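Local coordinates for msDPBB_sym2 protein (Synthetic construct, PDB 7DWW) that is a computationally designed, symmetric double-psi beta barrel made to recreate the core fold of RNA polymerase, at residues S4-V9 with L82-K87; S46-R51 with M72-V77. One frame throughout, in Å; residues are numbered along the deposited sequence.

How the contacts relate
The chain begins with strand 4-11, whose partner in contact 1 is not reached until strand 82-87 at the far end. Contact 1 therefore closes a loop of 72 residues that takes in most of the barrel and brings the two termini together. Contact 2 closes a shorter loop, 20 residues between its segments, wholly within that one: the chain runs along strand 47-54, within the sheet, passes through strand 64-67 and returns as helix 69-75, which packs back against the start of strand 47-54. That helix leads on through a loop into strand 82-87. The two contacts meet in the interior, where Val9 and Val83 of contact 1 touch Met72, Leu75 and Val77, tying the terminal strand pair to the helix and the turn that follows it.

Contact 1 of 2, residues S4-V9 with L82-K87; sequences SVIARV and LVEIMK
Leu82 buries the most surface here, laying CD2 over the face of the Arg8 guanidinium, 3.5 Å above its plane and close to its centre. The same methyl lies 3.3 Å from Arg8 CG, so it touches both the stem of the arginine and its flat head. A bend at chi3 (-119°) turns that head across the leucine, and Arg8 NH1 is held by the carbonyl of Gly80.

Farther along the sheet face that carries Arg8, Leu82, Ile6 and Glu84, Ser4 OG donates to Glu84 OE2 at 2.7 Å, meeting the oxygen from above the carboxylate plane, 38° out of it. Glu84 has CG anti to its backbone N (chi1 174°) and an extended chain, which carries the carboxylate diagonally across to Ser4 on the neighbouring strand; its CB also lies 3.8 Å from Ile6 CD1. Replacing Glu84 with an alanine is likely to leave the Ser4 hydroxyl without this acceptor and the end of the strand pair less firmly pinned.

Val83 works on the inner face with Val5, Ala7 and Ile85. Its CG1 meets Val9 CG2 at 3.6 Å, the two side chains crossing nearly at a right angle. Beneath them, two antiparallel hydrogen-bonded pairs, Val5 with Ile85 and Ala7 with Val83, give four backbone bonds; Val83 N to Ala7 O is 2.9 Å long and nearly straight.

Strand 64-67 flanks strand 4-11 and strand 39-43 flanks strand 82-87, while Leu28 and Leu32 of helix 26-32 pack onto Val5, and Leu32 also onto Ile85, on the inner, hydrophobic side of the barrel.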
loop_
_atom_site.group_PDB
_atom_site.type_symbol
_atom_site.label_atom_id
_atom_site.label_comp_id
_atom_site.label_asym_id
_atom_site.label_seq_id
_atom_site.Cartn_x
_atom_site.Cartn_y
_atom_site.Cartn_z
ATOM N N SER A 4 6.805 -10.690 -1.964
ATOM C CA SER A 4 6.318 -9.689 -1.037
ATOM C C SER A 4 7.395 -8.667 -0.703
ATOM O O SER A 4 8.604 -8.930 -0.803
ATOM C CB SER A 4 5.768 -10.314 0.247
ATOM O OG SER A 4 6.788 -10.916 0.986
ATOM N N VAL A 5 6.928 -7.490 -0.283
ATOM C CA VAL A 5 7.768 -6.411 0.241
ATOM C C VAL A 5 7.180 -5.945 1.571
ATOM O O VAL A 5 6.039 -6.242 1.898
ATOM C CB VAL A 5 7.890 -5.227 -0.735
ATOM C CG1 VAL A 5 8.504 -5.671 -2.023
ATOM C CG2 VAL A 5 6.503 -4.546 -0.971
ATOM N N ILE A 6 7.984 -5.221 2.349
ATOM C CA ILE A 6 7.570 -4.675 3.638
ATOM C C ILE A 6 7.526 -3.160 3.500
ATOM O O ILE A 6 8.472 -2.545 3.000
ATOM C CB ILE A 6 8.529 -5.096 4.774
ATOM C CG1 ILE A 6 8.617 -6.613 4.807
ATOM C CG2 ILE A 6 8.134 -4.492 6.089
ATOM C CD1 ILE A 6 7.351 -7.311 5.165
ATOM N N ALA A 7 6.439 -2.557 3.951
ATOM C CA ALA A 7 6.340 -1.106 3.886
ATOM C C ALA A 7 5.676 -0.605 5.150
ATOM O O ALA A 7 5.004 -1.360 5.862
ATOM C CB ALA A 7 5.554 -0.644 2.658
ATOM N N ARG A 8 5.904 0.670 5.456
ATOM C CA ARG A 8 5.256 1.314 6.581
ATOM C C ARG A 8 3.990 2.016 6.119
ATOM O O ARG A 8 3.973 2.665 5.067
ATOM C CB ARG A 8 6.167 2.336 7.258
ATOM C CG ARG A 8 6.359 2.078 8.730
ATOM C CD ARG A 8 7.423 2.990 9.290
ATOM N NE ARG A 8 8.585 2.308 9.846
ATOM C CZ ARG A 8 8.611 1.623 10.988
ATOM N NH1 ARG A 8 7.513 1.503 11.719
ATOM N NH2 ARG A 8 9.745 1.060 11.402
ATOM N N VAL A 9 2.950 1.919 6.934
ATOM C CA VAL A 9 1.639 2.431 6.563
ATOM C C VAL A 9 1.651 3.947 6.726
ATOM O O VAL A 9 2.117 4.465 7.753
ATOM C CB VAL A 9 0.546 1.767 7.420
ATOM C CG1 VAL A 9 -0.817 2.461 7.260
ATOM C CG2 VAL A 9 0.485 0.265 7.103
ATOM N N LEU A 82 4.156 -1.489 10.306
ATOM C CA LEU A 82 4.706 -2.228 9.175
ATOM C C LEU A 82 3.659 -3.217 8.688
ATOM O O LEU A 82 2.970 -3.844 9.502
ATOM C CB LEU A 82 5.976 -2.982 9.551
ATOM C CG LEU A 82 7.147 -2.127 10.042
ATOM C CD1 LEU A 82 8.347 -2.993 10.261
ATOM C CD2 LEU A 82 7.458 -1.071 9.020
ATOM N N VAL A 83 3.532 -3.338 7.358
ATOM C CA VAL A 83 2.687 -4.344 6.719
ATOM C C VAL A 83 3.524 -5.056 5.677
ATOM O O VAL A 83 4.485 -4.499 5.138
ATOM C CB VAL A 83 1.422 -3.755 6.048
ATOM C CG1 VAL A 83 0.438 -3.329 7.117
ATOM C CG2 VAL A 83 1.805 -2.557 5.180
ATOM N N GLU A 84 3.123 -6.286 5.378
ATOM C CA GLU A 84 3.635 -7.028 4.237
ATOM C C GLU A 84 2.683 -6.917 3.062
ATOM O O GLU A 84 1.466 -7.080 3.221
ATOM C CB GLU A 84 3.833 -8.506 4.561
ATOM C CG GLU A 84 4.235 -9.324 3.361
ATOM C CD GLU A 84 4.560 -10.743 3.732
ATOM O OE1 GLU A 84 4.465 -11.095 4.930
ATOM O OE2 GLU A 84 4.927 -11.509 2.819
ATOM N N ILE A 85 3.224 -6.650 1.879
ATOM C CA ILE A 85 2.411 -6.491 0.671
ATOM C C ILE A 85 2.842 -7.564 -0.294
ATOM O O ILE A 85 4.044 -7.699 -0.591
ATOM C CB ILE A 85 2.575 -5.091 0.060
ATOM C CG1 ILE A 85 2.263 -4.053 1.120
ATOM C CG2 ILE A 85 1.705 -4.928 -1.247
ATOM C CD1 ILE A 85 2.444 -2.632 0.687
ATOM N N MET A 86 1.909 -8.404 -0.695
ATOM C CA MET A 86 2.243 -9.573 -1.474
ATOM C C MET A 86 1.394 -9.628 -2.728
ATOM O O MET A 86 0.197 -9.332 -2.698
ATOM C CB MET A 86 2.036 -10.837 -0.636
ATOM C CG MET A 86 2.381 -12.125 -1.326
ATOM S SD MET A 86 1.941 -13.532 -0.278
ATOM C CE MET A 86 1.628 -12.713 1.278
ATOM N N LYS A 87 2.023 -10.033 -3.818
ATOM C CA LYS A 87 1.215 -10.115 -5.021
ATOM C C LYS A 87 0.385 -11.384 -4.971
ATOM O O LYS A 87 0.928 -12.481 -4.741
ATOM C CB LYS A 87 2.087 -10.076 -6.277
ATOM C CG LYS A 87 1.447 -9.358 -7.470
ATOM C CD LYS A 87 0.115 -10.003 -7.841
ATOM C CE LYS A 87 -0.662 -9.198 -8.879
ATOM N NZ LYS A 87 -2.081 -9.662 -9.003
#

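Contact 2 of 2, residues S46-R51 with M72-V77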
loop_
_atom_site.group_PDB
_atom_site.type_symbol
_atom_site.label_atom_id
_atom_site.label_comp_id
_atom_site.label_asym_id
_atom_site.label_seq_id
_atom_site.Cartn_x
_atom_site.Cartn_y
_atom_site.Cartn_z
ATOM N N SER A 46 -4.722 -9.444 10.578
ATOM C CA SER A 46 -5.728 -9.686 9.558
ATOM C C SER A 46 -5.094 -9.490 8.177
ATOM O O SER A 46 -3.883 -9.270 8.038
ATOM C CB SER A 46 -6.930 -8.764 9.783
ATOM O OG SER A 46 -8.075 -9.200 9.058
ATOM N N SER A 47 -5.910 -9.589 7.129
ATOM C CA SER A 47 -5.459 -9.334 5.769
ATOM C C SER A 47 -6.596 -8.710 4.974
ATOM O O SER A 47 -7.779 -8.860 5.302
ATOM C CB SER A 47 -4.946 -10.599 5.094
ATOM O OG SER A 47 -5.229 -10.574 3.715
ATOM N N VAL A 48 -6.207 -7.991 3.924
ATOM C CA VAL A 48 -7.108 -7.246 3.044
ATOM C C VAL A 48 -6.476 -7.279 1.663
ATOM O O VAL A 48 -5.249 -7.227 1.540
ATOM C CB VAL A 48 -7.301 -5.789 3.538
ATOM C CG1 VAL A 48 -7.905 -4.943 2.443
ATOM C CG2 VAL A 48 -8.160 -5.735 4.785
ATOM N N ILE A 49 -7.297 -7.350 0.624
ATOM C CA ILE A 49 -6.810 -7.294 -0.747
ATOM C C ILE A 49 -7.227 -5.959 -1.353
ATOM O O ILE A 49 -8.405 -5.589 -1.307
ATOM C CB ILE A 49 -7.322 -8.493 -1.561
ATOM C CG1 ILE A 49 -6.975 -9.798 -0.827
ATOM C CG2 ILE A 49 -6.687 -8.486 -2.954
ATOM C CD1 ILE A 49 -7.607 -11.056 -1.398
ATOM N N ALA A 50 -6.271 -5.262 -1.971
ATOM C CA ALA A 50 -6.471 -3.911 -2.478
ATOM C C ALA A 50 -5.884 -3.850 -3.875
ATOM O O ALA A 50 -5.237 -4.792 -4.336
ATOM C CB ALA A 50 -5.802 -2.884 -1.558
ATOM N N ARG A 51 -6.014 -2.715 -4.539
ATOM C CA ARG A 51 -5.381 -2.557 -5.863
ATOM C C ARG A 51 -4.278 -1.519 -5.706
ATOM O O ARG A 51 -4.427 -0.650 -4.885
ATOM C CB ARG A 51 -6.403 -2.218 -6.947
ATOM C CG ARG A 51 -7.371 -3.356 -7.207
ATOM C CD ARG A 51 -8.030 -3.404 -8.574
ATOM N NE ARG A 51 -8.792 -4.627 -8.699
ATOM C CZ ARG A 51 -8.391 -5.684 -9.380
ATOM N NH1 ARG A 51 -7.239 -5.657 -10.013
ATOM N NH2 ARG A 51 -9.141 -6.759 -9.428
ATOM N N MET A 72 -7.268 1.099 6.449
ATOM C CA MET A 72 -6.438 0.845 7.644
ATOM C C MET A 72 -7.332 0.249 8.735
ATOM O O MET A 72 -6.960 -0.719 9.342
ATOM C CB MET A 72 -5.865 2.161 8.169
ATOM C CG MET A 72 -4.820 2.768 7.302
ATOM S SD MET A 72 -4.129 4.210 8.107
ATOM C CE MET A 72 -3.718 5.212 6.692
ATOM N N ARG A 73 -8.505 0.830 8.948
ATOM C CA ARG A 73 -9.402 0.304 10.002
ATOM C C ARG A 73 -9.829 -1.118 9.654
ATOM O O ARG A 73 -9.919 -1.936 10.551
ATOM C CB ARG A 73 -10.613 1.214 10.190
ATOM C CG ARG A 73 -10.361 2.403 11.099
ATOM C CD ARG A 73 -11.619 3.182 11.389
ATOM N NE ARG A 73 -12.011 4.028 10.298
ATOM C CZ ARG A 73 -13.171 3.926 9.693
ATOM N NH1 ARG A 73 -14.024 3.005 10.091
ATOM N NH2 ARG A 73 -13.477 4.738 8.707
ATOM N N LEU A 74 -10.097 -1.390 8.389
ATOM C CA LEU A 74 -10.511 -2.757 8.020
ATOM C C LEU A 74 -9.386 -3.736 8.327
ATOM O O LEU A 74 -9.678 -4.791 8.838
ATOM C CB LEU A 74 -10.846 -2.794 6.532
ATOM C CG LEU A 74 -11.440 -4.110 6.060
ATOM C CD1 LEU A 74 -12.771 -4.367 6.728
ATOM C CD2 LEU A 74 -11.581 -4.131 4.557
ATOM N N LEU A 75 -8.146 -3.364 8.030
ATOM C CA LEU A 75 -7.041 -4.291 8.208
ATOM C C LEU A 75 -6.649 -4.397 9.673
ATOM O O LEU A 75 -6.007 -5.379 10.073
ATOM C CB LEU A 75 -5.867 -3.830 7.347
ATOM C CG LEU A 75 -4.582 -4.647 7.333
ATOM C CD1 LEU A 75 -4.856 -6.096 6.940
ATOM C CD2 LEU A 75 -3.654 -3.959 6.361
ATOM N N GLY A 76 -7.024 -3.398 10.471
ATOM C CA GLY A 76 -6.565 -3.278 11.829
ATOM C C GLY A 76 -5.198 -2.646 12.012
ATOM O O GLY A 76 -4.441 -3.105 12.877
ATOM N N VAL A 77 -4.848 -1.618 11.229
ATOM C CA VAL A 77 -3.533 -0.985 11.325
ATOM C C VAL A 77 -3.669 0.527 11.489
ATOM O O VAL A 77 -4.722 1.109 11.209
ATOM C CB VAL A 77 -2.636 -1.309 10.106
ATOM C CG1 VAL A 77 -2.333 -2.787 10.051
ATOM C CG2 VAL A 77 -3.282 -0.843 8.808
#
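Val48 reaches from its strand to the last turn of helix 69-75 and sets one methyl, CG2, against two successive leucines. That methyl lies 3.8 Å from Leu74 CD2 and 3.9 Å from Leu75 CB, so it meets Leu74 at its branched end and Leu75 at the base of its side chain. The other main touch comes from Leu75 itself: its CD1 presses on the backbone where the strand begins, 3.5 Å from Ser47 CA and equally close to the carbonyl O of Ser46. With CG anti to the backbone N (chi1 -179°), the leucine stretches away from its own main chain and carries that methyl across to the strand. Ser46 answers through CB, 3.5 Å from Leu75 O. The two segments are held together by apolar packing and van der Waals touches, and Leu75 is the buried member while Leu74 lies at the surface.

A second shell fixes both sides. Val48 is bonded through its backbone to Ile42 in strand 39-43, and Ile42 also touches the Leu75 side chain. Ser47 turns its side chain from the helix and binds Glu41 through OG. One turn back, Leu71 also packs on Val48.

The helix ends right after Leu75 in a Schellman motif. Val77 N bonds to Met72 O at 3.0 Å, and Gly76 N makes a weak bond to Arg73 O. Gly76 is the C-prime residue with positive phi (82°), where a side chain would collide with the carbonyl O of Leu75.

Here a short helix lies against a barrel strand, with the chain turning at its C-terminal end toward strand 82-87, an arrangement consistent with the double-psi beta barrel.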